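Local structure of CRISPR-associated endoribonuclease Cas6 1 (Methanocaldococcus jannaschii DSM 2661, 5YI6) at residues L151-S156 against R203-V208; E3-E8 against A116-I121. The protein probably cleaves CRISPR precursor transcripts as a Cas6-family endoribonuclease, yielding the crRNAs that guide adaptive immunity against viruses and plasmids. All coordinates share one frame; numbering follows the deposited sequence.

Contact 1 (L151-S156 against R203-V208); sequences LLPNNS and RCSEMV. With PO4 (phosphate ion), chain F.
Pro153 and Leu152 close over the hydroxyl of Ser205 from two sides: ring atom CD of Pro153 lies 3.1 Å from Ser205 OG, and the methyl CD2 of Leu152 lies 3.2 Å from the same oxygen. No hydrogen bond runs directly between 151-156 and 203-208. One water lies within bonding distance of Ser205 OG and Leu151 O, another of Leu151 O and Arg203 O; neither can serve all the acceptors around it at once. In Leu152, chi1 (-57°) puts CG beside the backbone N, and chi2 then sets the two methyls. CD2 lies along the strand backbone, near Cys204 O and Arg203 O as well as Ser205 OG; CD1 meets Arg203 NE at 3.9 Å, the leucine and arginine side chains crossing at about a right angle. Farther along, the Pro153 ring meets the thioether of Met207, CG to SD 3.9 Å, the two side chains set obliquely.

A type I turn from Leu152 to Asn155 presents the proline. Leu152 N donates to Asn155 OD1 over 2.9 Å, nearly straight at 170°, in the carbonyl plane and on a lone pair. The other half of that amide, ND2, donates to a phosphate oxygen and also bonds Tyr149, so both ends of the amide are engaged and its flip is fixed. Ser156 N reaches the same phosphate, probably a crystallisation ion.

The loop, between strand 145-150 and helix 158-174, packs on the sheet of the C-terminal Cas6 region, away from the predicted active-site residues. Phe158 of that helix touches both Pro153 and Met207, and Phe189 of strand 182-195, which pairs with 201-213, also packs on Pro153.

Contact 2 (E3-E8 against A116-I121); sequences ESMRIE and AKILPI. With PO4 (phosphate ion), chain G.
Ala116 opens the pairing with Glu8: its CA lies 3.4 Å from Glu8 O in a CA-H...O contact, and its methyl faces Ile7 CD1 more loosely. Lys117 pairs with Glu8 in an antiparallel hydrogen-bonded pair, Lys117 N to Glu8 O 2.8 Å (169°) and Glu8 N to Lys117 O 2.9 Å (168°). Both side chains leave the same face extended, CG anti to the backbone N, and cross obliquely with Lys117 CD 3.7 Å from Glu8 OE1. Lys117 NZ donates to O3 of a phosphate ion, probably from the crystallisation liquor, while a water joins NZ to Glu8 OE2; that carboxylate oxygen is also salt-bridged to Arg63, which binds the phosphate too.

Ile118 forms the next, non-hydrogen-bonded pair with Ile7, on the face where Ile7 meets Val95 of helix 88-101; Ile118 itself is exposed. Here strands 5-12 and 109-118 lie side by side in the antiparallel sheet packed against that helix, consistent with the ferredoxin-like domain of Cas6 proteins. Ile118 CG1 meets Met5 CE at 3.9 Å.

Leu119 N donates to Arg6 O (2.9 Å), the donor tilted 28° from the carbonyl plane. Its CD1 lodges against Glu8 CB and Arg6 CD, lying over the arginine's aliphatic stem, whose guanidinium is salt-bridged through NE to Glu223 and hydrogen-bonded through NH2 to the carbonyls of Tyr222 and Val237. Past Leu119, direct backbone bonds between the segments cease. Ile121 CD1 comes within 4.3 Å of Ser4 OG, a hydroxyl hydrogen-bonded to Lys219, and the isoleucine also touches Lys219, Tyr222 and Glu223 of helix 215-224.

How the contacts relate
From the N terminus, the chain enters contact 2 at 3-8, builds strands 17-20 to 103-106 with helices 23-35 and 88-101, and returns at 116-121, closing a span of 107 residues. It then passes into the second sheet through strand 127-130. Contact 1 opens at 151-156 after strand 145-150; helix 158-174 and strand 182-195 follow, and 203-208 closes this shorter span of 46 residues. The two spans run in series, neither enclosing nor crossing the other. Contact 2 joins neighbouring strands of the five-stranded sheet, whereas contact 1 ties a loop to the four-stranded one. Their centres lie 27 Å apart, on opposite sides of the chain's centre.

Contact 1 (L151-S156 against R203-V208)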
loop_
_atom_site.group_PDB
_atom_site.type_symbol
_atom_site.label_atom_id
_atom_site.label_comp_id
_atom_site.label_asym_id
_atom_site.label_seq_id
_atom_site.Cartn_x
_atom_site.Cartn_y
_atom_site.Cartn_z
ATOM N N LEU A 151 3.314 -13.947 9.544
ATOM C CA LEU A 151 4.564 -14.403 8.961
ATOM C C LEU A 151 5.486 -13.233 8.644
ATOM O O LEU A 151 5.055 -12.207 8.092
ATOM C CB LEU A 151 4.290 -15.175 7.674
ATOM C CG LEU A 151 3.491 -16.466 7.894
ATOM C CD1 LEU A 151 3.041 -17.047 6.562
ATOM C CD2 LEU A 151 4.355 -17.453 8.698
ATOM N N LEU A 152 6.773 -13.399 8.989
ATOM C CA LEU A 152 7.863 -12.486 8.665
ATOM C C LEU A 152 8.931 -13.252 7.888
ATOM O O LEU A 152 8.919 -14.493 7.918
ATOM C CB LEU A 152 8.438 -11.913 9.963
ATOM C CG LEU A 152 7.369 -11.211 10.814
ATOM C CD1 LEU A 152 7.939 -10.863 12.190
ATOM C CD2 LEU A 152 6.851 -9.956 10.089
ATOM N N PRO A 153 9.893 -12.578 7.230
ATOM C CA PRO A 153 10.859 -13.314 6.393
ATOM C C PRO A 153 11.678 -14.368 7.117
ATOM O O PRO A 153 12.194 -15.278 6.456
ATOM C CB PRO A 153 11.759 -12.201 5.835
ATOM C CG PRO A 153 10.841 -11.016 5.766
ATOM C CD PRO A 153 10.000 -11.115 7.015
ATOM N N ASN A 154 11.822 -14.282 8.433
ATOM C CA ASN A 154 12.549 -15.333 9.119
ATOM C C ASN A 154 11.684 -16.554 9.417
ATOM O O ASN A 154 12.213 -17.532 9.956
ATOM C CB ASN A 154 13.212 -14.798 10.400
ATOM C CG ASN A 154 12.244 -14.126 11.366
ATOM O OD1 ASN A 154 11.096 -13.874 11.069
ATOM N ND2 ASN A 154 12.737 -13.845 12.552
ATOM N N ASN A 155 10.393 -16.536 9.069
ATOM C CA ASN A 155 9.551 -17.734 9.134
ATOM C C ASN A 155 9.728 -18.592 7.885
ATOM O O ASN A 155 9.761 -18.089 6.758
ATOM C CB ASN A 155 8.074 -17.359 9.266
ATOM C CG ASN A 155 7.733 -16.768 10.615
ATOM O OD1 ASN A 155 7.381 -15.569 10.747
ATOM N ND2 ASN A 155 7.782 -17.617 11.638
ATOM N N SER A 156 9.814 -19.907 8.084
ATOM C CA SER A 156 10.042 -20.799 6.953
ATOM C C SER A 156 8.900 -20.737 5.941
ATOM O O SER A 156 9.124 -20.920 4.740
ATOM C CB SER A 156 10.230 -22.243 7.454
ATOM O OG SER A 156 9.052 -22.661 8.122
ATOM N N ARG A 203 2.103 -7.837 13.177
ATOM C CA ARG A 203 3.503 -7.626 12.830
ATOM C C ARG A 203 3.626 -7.730 11.312
ATOM O O ARG A 203 3.200 -8.733 10.729
ATOM C CB ARG A 203 4.395 -8.651 13.527
ATOM C CG ARG A 203 4.327 -8.537 15.027
ATOM C CD ARG A 203 5.070 -9.667 15.750
ATOM N NE ARG A 203 6.521 -9.555 15.607
ATOM C CZ ARG A 203 7.264 -8.644 16.242
ATOM N NH1 ARG A 203 8.580 -8.611 16.069
ATOM N NH2 ARG A 203 6.686 -7.749 17.038
ATOM N N CYS A 204 4.176 -6.685 10.681
ATOM C CA CYS A 204 4.337 -6.574 9.239
ATOM C C CYS A 204 5.824 -6.417 8.944
ATOM O O CYS A 204 6.628 -6.170 9.849
ATOM C CB CYS A 204 3.545 -5.358 8.699
ATOM S SG CYS A 204 1.781 -5.608 8.862
ATOM N N SER A 205 6.211 -6.568 7.687
ATOM C CA SER A 205 7.627 -6.523 7.333
ATOM C C SER A 205 7.938 -5.271 6.526
ATOM O O SER A 205 7.399 -5.102 5.437
ATOM C CB SER A 205 8.060 -7.749 6.524
ATOM O OG SER A 205 7.804 -8.959 7.232
ATOM N N GLU A 206 8.804 -4.407 7.055
ATOM C CA GLU A 206 9.486 -3.413 6.224
ATOM C C GLU A 206 10.683 -4.109 5.592
ATOM O O GLU A 206 11.509 -4.686 6.308
ATOM C CB GLU A 206 9.919 -2.229 7.092
ATOM C CG GLU A 206 10.746 -1.183 6.402
ATOM C CD GLU A 206 11.061 -0.024 7.351
ATOM O OE1 GLU A 206 12.214 0.060 7.834
ATOM O OE2 GLU A 206 10.131 0.757 7.663
ATOM N N MET A 207 10.775 -4.126 4.268
ATOM C CA MET A 207 11.850 -4.955 3.730
ATOM C C MET A 207 12.338 -4.468 2.379
ATOM O O MET A 207 11.663 -3.722 1.655
ATOM C CB MET A 207 11.436 -6.432 3.645
ATOM C CG MET A 207 10.218 -6.683 2.838
ATOM S SD MET A 207 9.625 -8.398 3.094
ATOM C CE MET A 207 10.828 -9.285 2.200
ATOM N N VAL A 208 13.567 -4.889 2.084
ATOM C CA VAL A 208 14.248 -4.657 0.822
ATOM C C VAL A 208 14.598 -6.026 0.258
ATOM O O VAL A 208 15.161 -6.872 0.981
ATOM C CB VAL A 208 15.526 -3.819 1.007
ATOM C CG1 VAL A 208 16.151 -3.551 -0.346
ATOM C CG2 VAL A 208 15.210 -2.518 1.731
HETATM P P PO4 F . 9.537 -21.308 11.611
HETATM O O1 PO4 F . 9.209 -22.749 11.259
HETATM O O2 PO4 F . 8.322 -20.479 11.261
HETATM O O3 PO4 F . 10.744 -20.843 10.810
HETATM O O4 PO4 F . 9.810 -21.169 13.089
HETATM O O HOH W 1 3.031 -10.198 8.450
HETATM O O HOH W 2 5.381 -9.866 6.493
#

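Contact 2 (E3-E8 against A116-I121)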
loop_
_atom_site.group_PDB
_atom_site.type_symbol
_atom_site.label_atom_id
_atom_site.label_comp_id
_atom_site.label_asym_id
_atom_site.label_seq_id
_atom_site.Cartn_x
_atom_site.Cartn_y
_atom_site.Cartn_z
ATOM N N GLU A 3 -4.787 -1.145 -18.353
ATOM C CA GLU A 3 -3.434 -1.443 -17.906
ATOM C C GLU A 3 -3.334 -0.944 -16.468
ATOM O O GLU A 3 -4.303 -0.414 -15.918
ATOM C CB GLU A 3 -2.391 -0.808 -18.833
ATOM C CG GLU A 3 -2.571 0.682 -19.054
ATOM C CD GLU A 3 -1.560 1.258 -20.034
ATOM O OE1 GLU A 3 -0.468 0.668 -20.188
ATOM O OE2 GLU A 3 -1.866 2.292 -20.665
ATOM N N SER A 4 -2.161 -1.095 -15.855
ATOM C CA SER A 4 -2.049 -0.650 -14.471
ATOM C C SER A 4 -1.773 0.856 -14.388
ATOM O O SER A 4 -1.478 1.529 -15.384
ATOM C CB SER A 4 -0.956 -1.444 -13.740
ATOM O OG SER A 4 0.340 -1.163 -14.244
ATOM N N MET A 5 -1.835 1.388 -13.160
ATOM C CA MET A 5 -1.506 2.793 -13.001
ATOM C C MET A 5 -1.058 3.030 -11.567
ATOM O O MET A 5 -1.633 2.464 -10.623
ATOM C CB MET A 5 -2.691 3.704 -13.336
ATOM C CG MET A 5 -2.325 5.182 -13.339
ATOM S SD MET A 5 -3.750 6.090 -13.960
ATOM C CE MET A 5 -3.008 7.732 -14.078
ATOM N N ARG A 6 -0.006 3.837 -11.435
ATOM C CA ARG A 6 0.483 4.322 -10.150
ATOM C C ARG A 6 0.495 5.846 -10.172
ATOM O O ARG A 6 0.935 6.454 -11.157
ATOM C CB ARG A 6 1.897 3.800 -9.847
ATOM C CG ARG A 6 2.494 4.427 -8.555
ATOM C CD ARG A 6 3.873 3.836 -8.204
ATOM N NE ARG A 6 3.743 2.395 -7.907
ATOM C CZ ARG A 6 4.492 1.749 -7.013
ATOM N NH1 ARG A 6 5.443 2.398 -6.337
ATOM N NH2 ARG A 6 4.289 0.445 -6.777
ATOM N N ILE A 7 0.020 6.471 -9.086
ATOM C CA ILE A 7 0.074 7.920 -8.971
ATOM C C ILE A 7 0.703 8.300 -7.636
ATOM O O ILE A 7 0.671 7.558 -6.646
ATOM C CB ILE A 7 -1.298 8.620 -9.132
ATOM C CG1 ILE A 7 -2.276 8.172 -8.070
ATOM C CG2 ILE A 7 -1.927 8.351 -10.558
ATOM C CD1 ILE A 7 -2.351 9.055 -6.857
ATOM N N GLU A 8 1.328 9.444 -7.653
ATOM C CA GLU A 8 1.822 10.130 -6.468
ATOM C C GLU A 8 0.909 11.321 -6.182
ATOM O O GLU A 8 0.914 12.306 -6.930
ATOM C CB GLU A 8 3.253 10.576 -6.742
ATOM C CG GLU A 8 3.805 11.489 -5.610
ATOM C CD GLU A 8 5.095 12.142 -6.030
ATOM O OE1 GLU A 8 5.072 13.316 -6.475
ATOM O OE2 GLU A 8 6.132 11.470 -5.919
ATOM N N ALA A 116 -1.827 15.114 -8.926
ATOM C CA ALA A 116 -1.527 13.689 -8.927
ATOM C C ALA A 116 -0.535 13.425 -10.047
ATOM O O ALA A 116 -0.892 13.504 -11.232
ATOM C CB ALA A 116 -2.808 12.849 -9.131
ATOM N N LYS A 117 0.675 13.010 -9.675
ATOM C CA LYS A 117 1.743 12.783 -10.635
ATOM C C LYS A 117 1.662 11.343 -11.137
ATOM O O LYS A 117 1.538 10.403 -10.342
ATOM C CB LYS A 117 3.097 13.067 -9.975
ATOM C CG LYS A 117 4.301 12.745 -10.866
ATOM C CD LYS A 117 5.594 12.911 -10.084
ATOM C CE LYS A 117 6.812 12.507 -10.907
ATOM N NZ LYS A 117 8.078 12.673 -10.079
ATOM N N ILE A 118 1.704 11.173 -12.450
ATOM C CA ILE A 118 1.625 9.835 -13.039
ATOM C C ILE A 118 2.994 9.171 -12.995
ATOM O O ILE A 118 3.990 9.766 -13.413
ATOM C CB ILE A 118 1.118 9.920 -14.485
ATOM C CG1 ILE A 118 -0.295 10.516 -14.518
ATOM C CG2 ILE A 118 1.202 8.514 -15.187
ATOM C CD1 ILE A 118 -0.688 10.998 -15.931
ATOM N N LEU A 119 3.056 7.929 -12.499
ATOM C CA LEU A 119 4.321 7.202 -12.375
ATOM C C LEU A 119 4.255 5.979 -13.278
ATOM O O LEU A 119 3.694 4.934 -12.882
ATOM C CB LEU A 119 4.587 6.794 -10.923
ATOM C CG LEU A 119 4.686 8.011 -9.987
ATOM C CD1 LEU A 119 4.807 7.602 -8.519
ATOM C CD2 LEU A 119 5.889 8.847 -10.372
ATOM N N PRO A 120 4.870 6.034 -14.452
ATOM C CA PRO A 120 4.890 4.863 -15.327
ATOM C C PRO A 120 5.628 3.713 -14.666
ATOM O O PRO A 120 6.608 3.903 -13.935
ATOM C CB PRO A 120 5.649 5.358 -16.568
ATOM C CG PRO A 120 5.424 6.849 -16.582
ATOM C CD PRO A 120 5.413 7.243 -15.117
ATOM N N ILE A 121 5.188 2.516 -15.003
ATOM C CA ILE A 121 5.763 1.297 -14.424
ATOM C C ILE A 121 7.211 1.151 -14.881
ATOM O O ILE A 121 7.527 1.463 -16.046
ATOM C CB ILE A 121 4.929 0.081 -14.839
ATOM C CG1 ILE A 121 5.405 -1.173 -14.121
ATOM C CG2 ILE A 121 5.006 -0.176 -16.339
ATOM C CD1 ILE A 121 4.442 -1.643 -13.112
HETATM P P PO4 G . 7.664 15.634 -7.631
HETATM O O1 PO4 G . 7.404 14.249 -7.087
HETATM O O2 PO4 G . 6.612 16.620 -7.278
HETATM O O3 PO4 G . 7.829 15.552 -9.116
HETATM O O4 PO4 G . 8.943 16.132 -6.974
HETATM O O HOH W 3 1.540 3.975 -13.832
HETATM O O HOH W 4 8.192 10.926 -7.880
#